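Local coordinates for ActII protein (Streptomyces coelicolor, PDB 2OPT), which probably represses transcription as a DNA-binding TetR-family regulator, and binds actinorhodin and its biosynthetic precursor (S)-DNPA, at residues A76-R87 with D198-I209; S123-A131 with L212-A220. All blocks are in the same frame, centred on the assembly; numbering follows the deposited sequence.

Both contacts use helix 197-219, the last helix of the chain, at successive levels: contact 1 takes its residues 198-209 and contact 2 the end of the helix, within 212-220. Their partners come earlier and in the same order, 76-87 on helix 75-92 and then 123-131, the turn leading into helix 128-150 and its first residues, so the two pairings interleave along the chain. The centres lie about 17 Å apart, contact 2 being the farther from the middle of the subunit. The long C-terminal helix is thus held to two parts of the all-helical TetR-like ligand-binding and dimerisation domain, while both contacts also touch the second subunit.

Contact 1 (A76-R87 with D198-I209)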
loop_
_atom_site.group_PDB
_atom_site.type_symbol
_atom_site.label_atom_id
_atom_site.label_comp_id
_atom_site.label_asym_id
_atom_site.label_seq_id
_atom_site.Cartn_x
_atom_site.Cartn_y
_atom_site.Cartn_z
ATOM N N ALA A 76 -14.863 -18.003 1.762
ATOM C CA ALA A 76 -13.886 -17.392 0.861
ATOM C C ALA A 76 -14.542 -16.370 -0.075
ATOM O O ALA A 76 -13.987 -15.299 -0.318
ATOM C CB ALA A 76 -13.181 -18.435 0.059
ATOM N N GLU A 77 -15.699 -16.723 -0.632
ATOM C CA GLU A 77 -16.403 -15.833 -1.503
ATOM C C GLU A 77 -16.991 -14.624 -0.738
ATOM O O GLU A 77 -17.138 -13.574 -1.297
ATOM C CB GLU A 77 -17.471 -16.615 -2.266
ATOM C CG GLU A 77 -16.880 -17.671 -3.204
ATOM C CD GLU A 77 -16.126 -17.062 -4.415
ATOM O OE1 GLU A 77 -16.739 -16.273 -5.172
ATOM O OE2 GLU A 77 -14.933 -17.388 -4.620
ATOM N N GLN A 78 -17.327 -14.787 0.547
ATOM C CA GLN A 78 -17.836 -13.654 1.330
ATOM C C GLN A 78 -16.728 -12.623 1.617
ATOM O O GLN A 78 -16.971 -11.417 1.664
ATOM C CB GLN A 78 -18.456 -14.138 2.639
ATOM C CG GLN A 78 -19.816 -14.696 2.483
ATOM C CD GLN A 78 -20.542 -14.841 3.794
ATOM O OE1 GLN A 78 -20.068 -15.496 4.725
ATOM N NE2 GLN A 78 -21.753 -14.324 3.836
ATOM N N VAL A 79 -15.514 -13.113 1.863
ATOM C CA VAL A 79 -14.352 -12.226 2.028
ATOM C C VAL A 79 -14.114 -11.501 0.701
ATOM O O VAL A 79 -14.039 -10.281 0.651
ATOM C CB VAL A 79 -13.123 -13.030 2.508
ATOM C CG1 VAL A 79 -11.941 -12.107 2.781
ATOM C CG2 VAL A 79 -13.464 -13.710 3.816
ATOM N N LYS A 80 -14.011 -12.217 -0.396
ATOM C CA LYS A 80 -14.009 -11.540 -1.696
ATOM C C LYS A 80 -15.051 -10.462 -1.821
ATOM O O LYS A 80 -14.730 -9.325 -2.211
ATOM C CB LYS A 80 -14.199 -12.557 -2.815
ATOM C CG LYS A 80 -12.974 -13.461 -2.930
ATOM C CD LYS A 80 -13.094 -14.456 -4.089
ATOM C CE LYS A 80 -11.738 -15.172 -4.253
ATOM N NZ LYS A 80 -11.892 -16.132 -5.363
ATOM N N GLU A 81 -16.300 -10.817 -1.509
ATOM C CA GLU A 81 -17.467 -9.918 -1.628
ATOM C C GLU A 81 -17.261 -8.624 -0.864
ATOM O O GLU A 81 -17.546 -7.526 -1.355
ATOM C CB GLU A 81 -18.730 -10.586 -1.063
ATOM C CG GLU A 81 -19.879 -9.575 -0.752
ATOM C CD GLU A 81 -21.076 -10.158 0.034
ATOM O OE1 GLU A 81 -21.135 -11.375 0.281
ATOM O OE2 GLU A 81 -21.982 -9.363 0.378
ATOM N N MET A 82 -16.816 -8.766 0.382
ATOM C CA MET A 82 -16.558 -7.624 1.252
ATOM C C MET A 82 -15.421 -6.758 0.721
ATOM O O MET A 82 -15.450 -5.534 0.850
ATOM C CB MET A 82 -16.239 -8.102 2.670
ATOM C CG MET A 82 -15.389 -7.139 3.481
ATOM S SD MET A 82 -14.642 -7.930 4.918
ATOM C CE MET A 82 -13.050 -8.408 4.254
ATOM N N CYS A 83 -14.419 -7.397 0.124
ATOM C CA CYS A 83 -13.288 -6.677 -0.450
ATOM C C CYS A 83 -13.699 -5.923 -1.710
ATOM O O CYS A 83 -13.261 -4.796 -1.942
ATOM C CB CYS A 83 -12.143 -7.641 -0.765
ATOM S SG CYS A 83 -11.228 -8.213 0.685
ATOM N N ARG A 84 -14.543 -6.554 -2.520
ATOM C CA ARG A 84 -15.054 -5.930 -3.733
ATOM C C ARG A 84 -15.916 -4.717 -3.399
ATOM O O ARG A 84 -15.928 -3.728 -4.133
ATOM C CB ARG A 84 -15.859 -6.939 -4.555
ATOM C CG ARG A 84 -15.005 -7.950 -5.307
ATOM C CD ARG A 84 -15.855 -8.821 -6.223
ATOM N NE ARG A 84 -15.214 -10.098 -6.519
ATOM C CZ ARG A 84 -15.769 -11.284 -6.285
ATOM N NH1 ARG A 84 -15.114 -12.397 -6.588
ATOM N NH2 ARG A 84 -16.979 -11.358 -5.748
ATOM N N SER A 85 -16.631 -4.800 -2.283
ATOM C CA SER A 85 -17.446 -3.668 -1.785
ATOM C C SER A 85 -16.622 -2.443 -1.380
ATOM O O SER A 85 -16.959 -1.292 -1.683
ATOM C CB SER A 85 -18.298 -4.132 -0.583
ATOM O OG SER A 85 -19.377 -3.227 -0.309
ATOM N N LEU A 86 -15.523 -2.681 -0.691
ATOM C CA LEU A 86 -14.610 -1.639 -0.380
ATOM C C LEU A 86 -14.009 -1.012 -1.624
ATOM O O LEU A 86 -13.889 0.214 -1.718
ATOM C CB LEU A 86 -13.458 -2.244 0.441
ATOM C CG LEU A 86 -12.524 -1.215 1.055
ATOM C CD1 LEU A 86 -13.191 -0.159 1.982
ATOM C CD2 LEU A 86 -11.447 -1.964 1.830
ATOM N N ARG A 87 -13.659 -1.839 -2.604
ATOM C CA ARG A 87 -13.086 -1.347 -3.837
ATOM C C ARG A 87 -14.072 -0.471 -4.563
ATOM O O ARG A 87 -13.718 0.557 -5.112
ATOM C CB ARG A 87 -12.649 -2.537 -4.731
ATOM C CG ARG A 87 -12.119 -2.113 -6.105
ATOM C CD ARG A 87 -11.978 -3.305 -7.104
ATOM N NE ARG A 87 -11.222 -2.948 -8.326
ATOM C CZ ARG A 87 -11.435 -3.506 -9.500
ATOM N NH1 ARG A 87 -12.368 -4.439 -9.645
ATOM N NH2 ARG A 87 -10.731 -3.120 -10.533
ATOM N N ASP A 198 -8.960 -5.033 -12.894
ATOM C CA ASP A 198 -9.848 -6.100 -12.459
ATOM C C ASP A 198 -9.039 -7.383 -12.251
ATOM O O ASP A 198 -9.198 -8.105 -11.262
ATOM C CB ASP A 198 -10.883 -6.346 -13.525
ATOM C CG ASP A 198 -12.030 -5.328 -13.503
ATOM O OD1 ASP A 198 -12.055 -4.435 -12.639
ATOM O OD2 ASP A 198 -12.927 -5.431 -14.381
ATOM N N ARG A 199 -8.148 -7.643 -13.189
ATOM C CA ARG A 199 -7.392 -8.850 -13.182
ATOM C C ARG A 199 -6.448 -8.813 -12.005
ATOM O O ARG A 199 -6.441 -9.763 -11.264
ATOM C CB ARG A 199 -6.640 -9.030 -14.509
ATOM C CG ARG A 199 -5.886 -10.378 -14.665
ATOM C CD ARG A 199 -6.782 -11.600 -14.398
ATOM N NE ARG A 199 -5.977 -12.820 -14.520
ATOM C CZ ARG A 199 -6.213 -13.986 -13.915
ATOM N NH1 ARG A 199 -7.260 -14.147 -13.109
ATOM N NH2 ARG A 199 -5.380 -15.002 -14.128
ATOM N N ARG A 200 -5.693 -7.720 -11.814
ATOM C CA ARG A 200 -4.765 -7.588 -10.661
ATOM C C ARG A 200 -5.552 -7.718 -9.377
ATOM O O ARG A 200 -5.248 -8.508 -8.534
ATOM C CB ARG A 200 -4.126 -6.198 -10.606
ATOM C CG ARG A 200 -3.151 -5.831 -11.688
ATOM C CD ARG A 200 -2.905 -4.282 -11.712
ATOM N NE ARG A 200 -2.310 -3.799 -10.470
ATOM C CZ ARG A 200 -1.025 -3.974 -10.141
ATOM N NH1 ARG A 200 -0.210 -4.617 -10.977
ATOM N NH2 ARG A 200 -0.556 -3.522 -8.975
ATOM N N PHE A 201 -6.631 -6.972 -9.254
ATOM C CA PHE A 201 -7.455 -7.093 -8.060
ATOM C C PHE A 201 -7.884 -8.542 -7.741
ATOM O O PHE A 201 -7.787 -8.985 -6.605
ATOM C CB PHE A 201 -8.696 -6.220 -8.147
ATOM C CG PHE A 201 -9.385 -6.056 -6.826
ATOM C CD1 PHE A 201 -8.853 -5.251 -5.855
ATOM C CD2 PHE A 201 -10.561 -6.754 -6.562
ATOM C CE1 PHE A 201 -9.470 -5.130 -4.624
ATOM C CE2 PHE A 201 -11.209 -6.634 -5.330
ATOM C CZ PHE A 201 -10.680 -5.819 -4.379
ATOM N N GLU A 202 -8.378 -9.279 -8.732
ATOM C CA GLU A 202 -8.862 -10.614 -8.419
ATOM C C GLU A 202 -7.723 -11.579 -8.088
ATOM O O GLU A 202 -7.818 -12.333 -7.104
ATOM C CB GLU A 202 -9.824 -11.147 -9.494
ATOM C CG GLU A 202 -11.196 -10.401 -9.566
ATOM C CD GLU A 202 -12.095 -10.439 -8.301
ATOM O OE1 GLU A 202 -12.232 -11.475 -7.588
ATOM O OE2 GLU A 202 -12.723 -9.389 -8.057
ATOM N N LEU A 203 -6.608 -11.491 -8.826
ATOM C CA LEU A 203 -5.437 -12.285 -8.503
ATOM C C LEU A 203 -4.965 -12.021 -7.083
ATOM O O LEU A 203 -4.715 -12.969 -6.343
ATOM C CB LEU A 203 -4.258 -11.974 -9.457
ATOM C CG LEU A 203 -4.171 -12.756 -10.735
ATOM C CD1 LEU A 203 -3.048 -12.232 -11.672
ATOM C CD2 LEU A 203 -3.932 -14.237 -10.374
ATOM N N GLY A 204 -4.796 -10.760 -6.697
ATOM C CA GLY A 204 -4.295 -10.466 -5.327
ATOM C C GLY A 204 -5.293 -10.935 -4.271
ATOM O O GLY A 204 -4.921 -11.397 -3.214
ATOM N N LEU A 205 -6.595 -10.752 -4.518
ATOM C CA LEU A 205 -7.611 -11.311 -3.629
ATOM C C LEU A 205 -7.462 -12.846 -3.456
ATOM O O LEU A 205 -7.450 -13.326 -2.354
ATOM C CB LEU A 205 -9.025 -10.963 -4.193
ATOM C CG LEU A 205 -10.172 -10.700 -3.252
ATOM C CD1 LEU A 205 -9.748 -9.769 -2.157
ATOM C CD2 LEU A 205 -11.409 -10.133 -4.087
ATOM N N GLU A 206 -7.366 -13.580 -4.570
ATOM C CA GLU A 206 -7.200 -15.036 -4.564
ATOM C C GLU A 206 -5.990 -15.412 -3.730
ATOM O O GLU A 206 -6.066 -16.272 -2.837
ATOM C CB GLU A 206 -7.013 -15.526 -6.005
ATOM C CG GLU A 206 -8.331 -15.613 -6.769
ATOM C CD GLU A 206 -8.203 -16.039 -8.220
ATOM O OE1 GLU A 206 -7.074 -16.373 -8.700
ATOM O OE2 GLU A 206 -9.273 -16.047 -8.884
ATOM N N ILE A 207 -4.876 -14.740 -4.013
ATOM C CA ILE A 207 -3.630 -15.023 -3.356
ATOM C C ILE A 207 -3.778 -14.877 -1.844
ATOM O O ILE A 207 -3.407 -15.770 -1.110
ATOM C CB ILE A 207 -2.484 -14.143 -3.892
ATOM C CG1 ILE A 207 -2.148 -14.548 -5.341
ATOM C CG2 ILE A 207 -1.269 -14.254 -3.002
ATOM C CD1 ILE A 207 -1.300 -13.561 -6.099
ATOM N N ILE A 208 -4.293 -13.731 -1.389
ATOM C CA ILE A 208 -4.357 -13.437 0.074
ATOM C C ILE A 208 -5.319 -14.393 0.784
ATOM O O ILE A 208 -5.003 -14.898 1.848
ATOM C CB ILE A 208 -4.784 -11.977 0.330
ATOM C CG1 ILE A 208 -3.725 -11.024 -0.265
ATOM C CG2 ILE A 208 -5.118 -11.769 1.825
ATOM C CD1 ILE A 208 -4.092 -9.494 -0.327
ATOM N N ILE A 209 -6.471 -14.659 0.166
ATOM C CA ILE A 209 -7.497 -15.573 0.742
ATOM C C ILE A 209 -6.945 -17.018 0.828
ATOM O O ILE A 209 -7.027 -17.652 1.894
ATOM C CB ILE A 209 -8.819 -15.474 -0.065
ATOM C CG1 ILE A 209 -9.503 -14.119 0.197
ATOM C CG2 ILE A 209 -9.829 -16.551 0.373
ATOM C CD1 ILE A 209 -10.522 -13.823 -0.812
#
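Arg87 lays its aliphatic chain over one face of the Phe201 ring, CD standing 3.6 Å from the ring centroid and 5° off the ring normal, a CH-pi contact. With CG anti to the backbone N and the chain extended to NE, the guanidinium is carried past the ring to Asp198, its plane only 13° from that of the ring. Two nitrogens grip one oxygen end-on: Arg87 NH2 lies 2.8 Å from Asp198 OD1, on its anti lone pair, while NH1 meets the same atom from above the carboxylate plane. Arg84 pairs differently, side-on, with one of the two modelled conformers of Glu202, NE 3.0 Å from Glu202 OE2 and NH1 3.2 Å from Glu202 OE1. Beyond these salt bridges the interface turns apolar. Leu205 CD1 presses on Cys83 CB at 3.5 Å, Leu205 CD2 lies along the base of Lys80, and Ile209 CD1 packs tightly on Lys80 CG at 3.3 Å as its CG2 reaches Ala76 CB. Segments 76-87 and 198-209 run at 137° to each other, their axes 10.6 Å apart at the closest; helix 128-150 packs against both, Leu138 touching Val79 and Ile208, and Phe141 meeting the Phe201 ring.

Contact 2 (S123-A131 with L212-A220); sequences SGGLHDELA and LLAGAGEAA
Leu130 and Leu126 meet Leu212 and Ala216 where the turn into helix 128-150 packs on the C-terminal end of helix 197-219, two helices that in TetR-family proteins form the dimerising four-helix bundle with their copies in the second subunit. The apolar contacts come first. Leu130 CD1 touches Leu212 CD2 at 3.6 Å, and Leu126 CD1 reaches the methyl of Ala216, CB, at 3.8 Å. Leu126 also crosses Leu212 at about a right angle, but more loosely, CD2 to CD2 at 4.2 Å. Side chain against backbone is the second kind. Leu130, with CG anti to its own N (chi1 174°), sends CD2 onto the helix surface, 3.6 Å from Ala216 N and 3.7 Å from Gly215 C; Gly215, which has no side chain, lets the methyl lie directly on the backbone. Gly125 has a positive phi (81°) that suits glycine, and Gly125 O lies 4.0 Å from Ala216 CB. Around this patch, Trp75 of helix 75-92 packs on Leu126 and Leu213, Ile207 of the second subunit packs on Leu130, and Glu129 forms a salt bridge with Arg199 of that subunit. The third kind involves the imidazole of His127, the N-cap residue of helix 128-150: Leu130 CB lies over one face, offset toward the rim, and at the ring's edge, near its plane, His127 CE1 lies 4.3 Å from Gly215 O.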
loop_
_atom_site.group_PDB
_atom_site.type_symbol
_atom_site.label_atom_id
_atom_site.label_comp_id
_atom_site.label_asym_id
_atom_site.label_seq_id
_atom_site.Cartn_x
_atom_site.Cartn_y
_atom_site.Cartn_z
ATOM N N SER A 123 -14.921 -16.373 11.921
ATOM C CA SER A 123 -15.870 -17.420 11.590
ATOM C C SER A 123 -15.245 -18.453 10.656
ATOM O O SER A 123 -15.706 -19.566 10.594
ATOM C CB SER A 123 -17.114 -16.831 10.964
ATOM O OG SER A 123 -16.859 -16.580 9.602
ATOM N N GLY A 124 -14.184 -18.081 9.945
ATOM C CA GLY A 124 -13.483 -19.011 9.083
ATOM C C GLY A 124 -12.387 -19.805 9.762
ATOM O O GLY A 124 -11.587 -20.462 9.093
ATOM N N GLY A 125 -12.337 -19.743 11.090
ATOM C CA GLY A 125 -11.383 -20.495 11.860
ATOM C C GLY A 125 -10.008 -19.901 11.962
ATOM O O GLY A 125 -9.096 -20.574 12.424
ATOM N N LEU A 126 -9.835 -18.640 11.549
ATOM C CA LEU A 126 -8.549 -17.946 11.705
ATOM C C LEU A 126 -8.251 -17.610 13.193
ATOM O O LEU A 126 -9.091 -16.963 13.862
ATOM C CB LEU A 126 -8.563 -16.638 10.862
ATOM C CG LEU A 126 -8.294 -16.702 9.356
ATOM C CD1 LEU A 126 -9.202 -17.686 8.664
ATOM C CD2 LEU A 126 -8.441 -15.334 8.693
ATOM N N HIS A 127 -7.081 -18.000 13.690
ATOM C CA HIS A 127 -6.666 -17.678 15.055
ATOM C C HIS A 127 -6.480 -16.186 15.171
ATOM O O HIS A 127 -6.400 -15.486 14.144
ATOM C CB HIS A 127 -5.380 -18.441 15.501
ATOM C CG HIS A 127 -4.163 -18.162 14.663
ATOM N ND1 HIS A 127 -3.837 -18.908 13.546
ATOM C CD2 HIS A 127 -3.165 -17.255 14.808
ATOM C CE1 HIS A 127 -2.711 -18.454 13.022
ATOM N NE2 HIS A 127 -2.281 -17.454 13.770
ATOM N N ASP A 128 -6.442 -15.689 16.409
ATOM C CA ASP A 128 -6.552 -14.255 16.700
ATOM C C ASP A 128 -5.588 -13.389 15.869
ATOM O O ASP A 128 -6.013 -12.400 15.315
ATOM C CB ASP A 128 -6.285 -13.993 18.193
ATOM C CG ASP A 128 -7.374 -14.548 19.116
ATOM O OD1 ASP A 128 -8.381 -15.095 18.627
ATOM O OD2 ASP A 128 -7.219 -14.409 20.347
ATOM N N GLU A 129 -4.293 -13.730 15.833
ATOM C CA GLU A 129 -3.309 -12.892 15.127
ATOM C C GLU A 129 -3.530 -12.891 13.636
ATOM O O GLU A 129 -3.282 -11.895 12.988
ATOM C CB GLU A 129 -1.866 -13.322 15.374
ATOM C CG GLU A 129 -1.288 -12.788 16.710
ATOM C CD GLU A 129 0.240 -12.953 16.815
ATOM O OE1 GLU A 129 0.865 -13.582 15.893
ATOM O OE2 GLU A 129 0.802 -12.445 17.837
ATOM N N LEU A 130 -3.911 -14.036 13.090
ATOM C CA LEU A 130 -4.107 -14.195 11.637
ATOM C C LEU A 130 -5.372 -13.455 11.200
ATOM O O LEU A 130 -5.505 -12.877 10.069
ATOM C CB LEU A 130 -4.204 -15.703 11.288
ATOM C CG LEU A 130 -4.552 -16.106 9.828
ATOM C CD1 LEU A 130 -3.434 -15.693 8.947
ATOM C CD2 LEU A 130 -4.671 -17.608 9.733
ATOM N N ALA A 131 -6.345 -13.480 12.093
ATOM C CA ALA A 131 -7.628 -12.783 11.830
ATOM C C ALA A 131 -7.405 -11.265 11.814
ATOM O O ALA A 131 -7.776 -10.556 10.881
ATOM C CB ALA A 131 -8.628 -13.121 12.905
ATOM N N LEU A 212 -4.458 -17.043 3.672
ATOM C CA LEU A 212 -5.190 -17.030 4.952
ATOM C C LEU A 212 -5.758 -18.406 5.331
ATOM O O LEU A 212 -5.534 -18.888 6.456
ATOM C CB LEU A 212 -6.329 -15.980 4.926
ATOM C CG LEU A 212 -5.896 -14.501 4.980
ATOM C CD1 LEU A 212 -7.135 -13.579 4.733
ATOM C CD2 LEU A 212 -5.224 -14.130 6.283
ATOM N N LEU A 213 -6.447 -19.056 4.379
ATOM C CA LEU A 213 -6.920 -20.402 4.598
ATOM C C LEU A 213 -5.760 -21.347 4.861
ATOM O O LEU A 213 -5.869 -22.244 5.692
ATOM C CB LEU A 213 -7.687 -20.895 3.390
ATOM C CG LEU A 213 -9.066 -20.268 3.251
ATOM C CD1 LEU A 213 -9.661 -20.603 1.913
ATOM C CD2 LEU A 213 -9.978 -20.726 4.432
ATOM N N ALA A 214 -4.645 -21.158 4.161
ATOM C CA ALA A 214 -3.488 -22.033 4.359
ATOM C C ALA A 214 -2.984 -21.912 5.774
ATOM O O ALA A 214 -2.638 -22.900 6.385
ATOM C CB ALA A 214 -2.370 -21.718 3.376
ATOM N N GLY A 215 -2.931 -20.689 6.279
ATOM C CA GLY A 215 -2.492 -20.403 7.630
ATOM C C GLY A 215 -3.464 -20.898 8.696
ATOM O O GLY A 215 -3.034 -21.239 9.795
ATOM N N ALA A 216 -4.768 -20.906 8.392
ATOM C CA ALA A 216 -5.774 -21.379 9.344
ATOM C C ALA A 216 -5.737 -22.906 9.403
ATOM O O ALA A 216 -5.927 -23.490 10.473
ATOM C CB ALA A 216 -7.175 -20.895 8.958
ATOM N N GLY A 217 -5.492 -23.521 8.235
ATOM C CA GLY A 217 -5.371 -24.980 8.049
ATOM C C GLY A 217 -4.170 -25.694 8.681
ATOM O O GLY A 217 -4.319 -26.849 9.118
ATOM N N GLU A 218 -3.019 -25.031 8.727
ATOM C CA GLU A 218 -1.889 -25.511 9.513
ATOM C C GLU A 218 -2.156 -25.366 11.008
ATOM O O GLU A 218 -2.041 -26.329 11.765
ATOM C CB GLU A 218 -0.612 -24.759 9.132
ATOM C CG GLU A 218 -0.641 -23.277 9.469
ATOM C CD GLU A 218 0.595 -22.545 8.988
ATOM O OE1 GLU A 218 1.454 -23.185 8.345
ATOM O OE2 GLU A 218 0.709 -21.329 9.251
ATOM N N ALA A 219 -2.513 -24.156 11.425
ATOM C CA ALA A 219 -3.163 -23.951 12.714
ATOM C C ALA A 219 -3.857 -25.224 13.190
ATOM O O ALA A 219 -3.471 -25.813 14.199
ATOM C CB ALA A 219 -4.155 -22.802 12.631
ATOM N N ALA A 220 -4.884 -25.641 12.457
ATOM C CA ALA A 220 -5.833 -26.627 12.960
ATOM C C ALA A 220 -5.303 -28.045 12.780
ATOM O O ALA A 220 -5.546 -28.919 13.612
ATOM C CB ALA A 220 -7.178 -26.469 12.267
#